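Local coordinates for protein Rho guanyl nucleotide exchange factor (Rom2), putative (Aspergillus fumigatus Af293, PDB 5O51) that probably acts as a guanine nucleotide exchange factor for Rho-type GTPases, represented here by its CNH domain, a beta-propeller outside the RhoGEF module, at residues S182-R187 and I231-M236; L275-I280 and H292-E297. All coordinates share one frame; numbering follows the deposited sequence.

Both contacts belong to one CNH beta-propeller and their centres lie about 18 Å apart. Contact 1 sets the innermost strands of two successive blades side by side; contact 2 lies farther out, between two turns at one edge of the next blade. Residues 231-236 join them. The SD of Met-236 packs 3.8 Å from CD2 of Leu-275, and its CE reaches CG1 of Ile-293 at 4.1 Å, so this methionine touches both segments of contact 2. Glu-234 OE2 adds a packing approach of 3.4 Å to Leu-275 CD2. Nucleotide exchange would be the work of the RhoGEF domain, which is not part of this chain.

Contact 1 of 2, residues S182-R187 and I231-M236; sequences SIHFLR and IHIERM
The NE2 of His-184 has two oxygens on one side, both weakly held: the carbonyl O of Ile-231 across the contact at 3.3 Å, and Ser-182 OG, two residues back on its own strand, at 3.5 Å. The N-H bends to 135° on the way to Ile-231 O, although that oxygen lies at the edge of the imidazole, near its plane. Ser-182 OG has a firmer partner in the carbonyl O of Pro-230, just before the second segment, so this end of the contact is tied through backbone carbonyls. Over the flat of the ring, Ile-233 brings CG1 to 4.2 Å from the centroid, almost on the ring normal, while its CD1 reaches the CG of His-184 at 3.8 Å. With CG beside its own backbone N (chi1 -55°), His-184 can lay its imidazole over the neighbouring strand.

The two strands run nearly parallel, 16° apart, yet exchange no backbone hydrogen bonds: they are the innermost strands of consecutive blades in a seven-bladed propeller, and side chains fill the gap between the blades. Behind Ile-233, Phe-240 and Leu-242 of the next strand continue the apolar layer. Ile-231 and His-232 together face Asn-243 in a classic beta bulge.

His-232 approaches His-184 obliquely, its ND1 4.0 Å from CE1 of the other ring. On its far edge NE2 donates to Glu-234 OE1 at 2.8 Å, within the ring plane and toward the anti lone pair of the carboxylate. That bond fixes the ring's rotation and would favour a proton on NE2.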
# COMPACT_ATOMS: atom_id res chain seq x y z
N SER A 182 9.58 0.54 0.57
CA SER A 182 8.45 -0.23 1.08
C SER A 182 8.77 -1.13 2.28
O SER A 182 9.91 -1.40 2.57
CB SER A 182 7.95 -1.10 -0.05
OG SER A 182 8.93 -2.03 -0.46
N ILE A 183 7.74 -1.67 2.90
CA ILE A 183 7.93 -2.62 3.99
C ILE A 183 6.88 -3.74 4.07
O ILE A 183 5.72 -3.53 3.89
CB ILE A 183 8.07 -1.84 5.34
CG1 ILE A 183 8.81 -2.66 6.37
CG2 ILE A 183 6.71 -1.39 5.88
CD1 ILE A 183 9.32 -1.83 7.52
N HIS A 184 7.32 -4.95 4.36
CA HIS A 184 6.49 -6.16 4.32
C HIS A 184 6.74 -7.02 5.55
O HIS A 184 7.88 -7.14 6.02
CB HIS A 184 6.77 -6.97 3.02
CG HIS A 184 6.61 -6.15 1.78
ND1 HIS A 184 5.40 -6.03 1.13
CD2 HIS A 184 7.45 -5.30 1.16
CE1 HIS A 184 5.52 -5.17 0.14
NE2 HIS A 184 6.76 -4.71 0.14
N PHE A 185 5.67 -7.57 6.10
CA PHE A 185 5.77 -8.53 7.20
C PHE A 185 5.93 -9.91 6.62
O PHE A 185 5.06 -10.33 5.86
CB PHE A 185 4.50 -8.48 8.02
CG PHE A 185 4.38 -7.23 8.83
CD1 PHE A 185 5.09 -7.10 10.04
CD2 PHE A 185 3.59 -6.17 8.39
CE1 PHE A 185 4.96 -5.94 10.80
CE2 PHE A 185 3.48 -5.02 9.13
CZ PHE A 185 4.15 -4.90 10.34
N LEU A 186 7.06 -10.55 6.92
CA LEU A 186 7.31 -11.96 6.58
C LEU A 186 7.54 -12.77 7.84
O LEU A 186 8.69 -12.86 8.30
CB LEU A 186 8.56 -12.10 5.75
CG LEU A 186 8.55 -11.64 4.32
CD1 LEU A 186 9.99 -11.73 3.81
CD2 LEU A 186 7.55 -12.49 3.51
N ARG A 187 6.46 -13.32 8.41
CA ARG A 187 6.48 -14.18 9.61
C ARG A 187 7.78 -14.17 10.44
O ARG A 187 8.71 -14.94 10.16
CB ARG A 187 6.18 -15.63 9.21
CG ARG A 187 7.02 -16.17 8.06
CD ARG A 187 6.71 -17.63 7.81
NE ARG A 187 7.66 -18.53 8.46
CZ ARG A 187 7.91 -19.79 8.10
NH1 ARG A 187 7.27 -20.38 7.08
NH2 ARG A 187 8.82 -20.48 8.78
N ILE A 231 9.20 -2.94 -4.58
CA ILE A 231 7.89 -2.38 -4.28
C ILE A 231 7.01 -3.38 -3.54
O ILE A 231 6.33 -3.00 -2.63
CB ILE A 231 7.19 -1.95 -5.57
CG1 ILE A 231 8.07 -0.99 -6.41
CG2 ILE A 231 5.81 -1.46 -5.27
CD1 ILE A 231 8.45 0.30 -5.74
N HIS A 232 6.96 -4.63 -3.97
CA HIS A 232 5.92 -5.52 -3.46
C HIS A 232 6.35 -6.97 -3.53
O HIS A 232 6.95 -7.41 -4.55
CB HIS A 232 4.60 -5.30 -4.23
CG HIS A 232 3.50 -6.23 -3.86
ND1 HIS A 232 2.82 -6.13 -2.66
CD2 HIS A 232 2.95 -7.29 -4.51
CE1 HIS A 232 1.91 -7.09 -2.59
NE2 HIS A 232 1.97 -7.81 -3.70
N ILE A 233 5.93 -7.72 -2.51
CA ILE A 233 6.25 -9.14 -2.34
C ILE A 233 4.99 -9.92 -2.11
O ILE A 233 4.17 -9.52 -1.28
CB ILE A 233 7.07 -9.44 -1.08
CG1 ILE A 233 8.32 -8.65 -1.04
CG2 ILE A 233 7.44 -10.94 -1.02
CD1 ILE A 233 8.99 -8.71 0.32
N GLU A 234 4.84 -11.04 -2.78
CA GLU A 234 3.63 -11.84 -2.67
C GLU A 234 3.98 -13.33 -2.56
O GLU A 234 4.73 -13.86 -3.38
CB GLU A 234 2.78 -11.60 -3.90
CG GLU A 234 1.42 -12.27 -3.85
CD GLU A 234 0.21 -11.34 -3.63
OE1 GLU A 234 0.30 -10.09 -3.42
OE2 GLU A 234 -0.88 -11.94 -3.67
N ARG A 235 3.39 -14.01 -1.59
CA ARG A 235 3.58 -15.46 -1.40
C ARG A 235 2.72 -16.21 -2.40
O ARG A 235 1.56 -15.88 -2.59
CB ARG A 235 3.20 -15.80 0.03
CG ARG A 235 3.40 -17.25 0.43
CD ARG A 235 3.67 -17.40 1.93
NE ARG A 235 4.15 -18.73 2.31
CZ ARG A 235 5.32 -19.26 1.93
NH1 ARG A 235 6.17 -18.62 1.13
NH2 ARG A 235 5.64 -20.48 2.34
N MET A 236 3.26 -17.20 -3.08
CA MET A 236 2.41 -18.16 -3.86
C MET A 236 2.93 -19.60 -3.71
O MET A 236 4.00 -19.92 -4.22
CB MET A 236 2.34 -17.78 -5.34
CG MET A 236 2.23 -16.27 -5.60
SD MET A 236 2.08 -15.89 -7.35
CE MET A 236 0.52 -16.67 -7.81

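Contact 2 of 2, residues L275-I280 and H292-E297; sequences LSYPYI and HIETSE
Tyr-279 and His-292 face each other as an antiparallel, non-hydrogen-bonded pair with CA atoms 4.9 Å apart, where the second and third strands of one propeller blade reach its edge. Just beyond, the backbone N of Ile-293 donates to the O of Pro-278 at 2.9 Å, nearly straight at 174°. Each segment is turning here. Residues 275-280 form a tight beta-hairpin between the blade's first two strands: Ser-276 and Tyr-279 exchange backbone bonds in both directions, and a cis peptide before Pro-278 gives the turn between them its type VIa form. Residues 292-297 carry the connection from the third strand to the fourth, closed by His-292 N to Glu-297 O, so one backbone bond ties two neighbouring hairpin turns together.

Among the side chains, Pro-278 lays CB over a face of the His-292 imidazole, 4.1 Å from the centroid, a CH-pi contact displaced toward NE2 and CE1. The carbonyl O of Pro-278 stands above the same face, offset toward the CG and ND1 rim. Ile-293 points into the hairpin. Its CG2, placed between backbone N and carbonyl carbon while CG1 lies anti to N (chi1 -167°), meets CE2 of Tyr-277 at 3.4 Å, the two side chains crossing at about a right angle. Deeper in, Ile-293 CD1 touches CG2 of Ile-280 at 4.3 Å, and Leu-241 of the preceding blade packs on both isoleucines.

At the outer side Glu-294 bends at chi2 toward Tyr-277; the modelled spacing of their oxygens is too short to trust, but Glu-294 OE1 has a salt bridge to Arg-259. Within residues 292-297, the ND1 of His-292 accepts the backbone N-H of Glu-294 at 3.2 Å, 18° out of the ring plane.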
# COMPACT_ATOMS: atom_id res chain seq x y z
N LEU A 275 -2.18 -8.58 -7.30
CA LEU A 275 -2.39 -9.92 -7.87
C LEU A 275 -3.87 -10.34 -7.81
O LEU A 275 -4.49 -10.36 -6.75
CB LEU A 275 -1.46 -10.90 -7.17
CG LEU A 275 -1.53 -12.38 -7.58
CD1 LEU A 275 -1.39 -12.63 -9.08
CD2 LEU A 275 -0.47 -13.14 -6.81
N SER A 276 -4.46 -10.63 -8.97
CA SER A 276 -5.81 -11.23 -9.06
C SER A 276 -5.78 -12.40 -10.05
O SER A 276 -6.12 -12.25 -11.24
CB SER A 276 -6.83 -10.18 -9.44
OG SER A 276 -8.10 -10.72 -9.33
N TYR A 277 -5.37 -13.56 -9.55
CA TYR A 277 -5.09 -14.78 -10.37
C TYR A 277 -6.10 -14.96 -11.50
O TYR A 277 -7.28 -14.78 -11.25
CB TYR A 277 -4.96 -16.05 -9.50
CG TYR A 277 -4.17 -17.17 -10.23
CD1 TYR A 277 -4.80 -17.94 -11.22
CD2 TYR A 277 -2.81 -17.46 -9.93
CE1 TYR A 277 -4.12 -18.93 -11.91
CE2 TYR A 277 -2.12 -18.46 -10.64
CZ TYR A 277 -2.80 -19.17 -11.64
OH TYR A 277 -2.23 -20.16 -12.40
N PRO A 278 -5.69 -15.24 -12.75
CA PRO A 278 -4.32 -15.45 -13.22
C PRO A 278 -3.60 -14.13 -13.66
O PRO A 278 -2.66 -14.21 -14.47
CB PRO A 278 -4.57 -16.36 -14.45
CG PRO A 278 -5.81 -15.81 -15.01
CD PRO A 278 -6.64 -15.29 -13.89
N TYR A 279 -3.97 -12.97 -13.11
CA TYR A 279 -3.36 -11.71 -13.60
C TYR A 279 -2.46 -11.03 -12.58
O TYR A 279 -2.65 -11.16 -11.38
CB TYR A 279 -4.40 -10.76 -14.10
CG TYR A 279 -5.36 -11.35 -15.13
CD1 TYR A 279 -4.93 -11.70 -16.41
CD2 TYR A 279 -6.71 -11.54 -14.82
CE1 TYR A 279 -5.80 -12.21 -17.34
CE2 TYR A 279 -7.59 -12.05 -15.74
CZ TYR A 279 -7.14 -12.38 -17.00
OH TYR A 279 -8.01 -12.90 -17.95
N ILE A 280 -1.43 -10.32 -13.08
CA ILE A 280 -0.59 -9.48 -12.24
C ILE A 280 -0.72 -8.12 -12.88
O ILE A 280 -0.56 -7.99 -14.14
CB ILE A 280 0.84 -10.04 -12.08
CG1 ILE A 280 1.81 -9.00 -11.49
CG2 ILE A 280 1.44 -10.56 -13.37
CD1 ILE A 280 1.55 -8.80 -10.01
N HIS A 292 -0.32 -12.07 -17.68
CA HIS A 292 -0.63 -13.46 -17.23
C HIS A 292 0.47 -14.06 -16.35
O HIS A 292 1.59 -14.20 -16.76
CB HIS A 292 -0.86 -14.35 -18.44
CG HIS A 292 -1.74 -15.52 -18.16
ND1 HIS A 292 -1.26 -16.63 -17.52
CD2 HIS A 292 -3.03 -15.78 -18.47
CE1 HIS A 292 -2.24 -17.51 -17.40
NE2 HIS A 292 -3.32 -17.02 -17.97
N ILE A 293 0.14 -14.44 -15.13
CA ILE A 293 1.12 -14.98 -14.18
C ILE A 293 1.79 -16.30 -14.62
O ILE A 293 2.89 -16.58 -14.22
CB ILE A 293 0.44 -15.12 -12.77
CG1 ILE A 293 1.43 -15.37 -11.64
CG2 ILE A 293 -0.58 -16.26 -12.72
CD1 ILE A 293 2.27 -14.17 -11.26
N GLU A 294 1.11 -17.13 -15.39
CA GLU A 294 1.71 -18.37 -15.87
C GLU A 294 2.62 -18.14 -17.05
O GLU A 294 3.81 -18.56 -17.02
CB GLU A 294 0.63 -19.40 -16.23
CG GLU A 294 -0.23 -19.85 -15.07
CD GLU A 294 0.58 -20.31 -13.86
OE1 GLU A 294 1.80 -20.58 -13.99
OE2 GLU A 294 -0.01 -20.39 -12.74
N THR A 295 2.09 -17.50 -18.09
CA THR A 295 2.85 -17.39 -19.32
C THR A 295 3.74 -16.16 -19.41
O THR A 295 4.63 -16.14 -20.23
CB THR A 295 1.94 -17.34 -20.51
OG1 THR A 295 1.24 -16.11 -20.49
CG2 THR A 295 0.94 -18.59 -20.50
N SER A 296 3.42 -15.12 -18.63
CA SER A 296 4.14 -13.83 -18.53
C SER A 296 3.86 -12.93 -19.68
O SER A 296 4.35 -11.79 -19.70
CB SER A 296 5.64 -13.93 -18.30
OG SER A 296 6.34 -14.17 -19.54
N GLU A 297 2.95 -13.35 -20.54
CA GLU A 297 2.55 -12.55 -21.69
C GLU A 297 1.65 -11.35 -21.30
O GLU A 297 0.87 -11.41 -20.32
CB GLU A 297 1.78 -13.44 -22.70
CG GLU A 297 0.33 -13.71 -22.28
CD GLU A 297 -0.38 -14.96 -22.88
OE1 GLU A 297 -0.73 -14.93 -24.08
OE2 GLU A 297 -0.67 -15.90 -22.11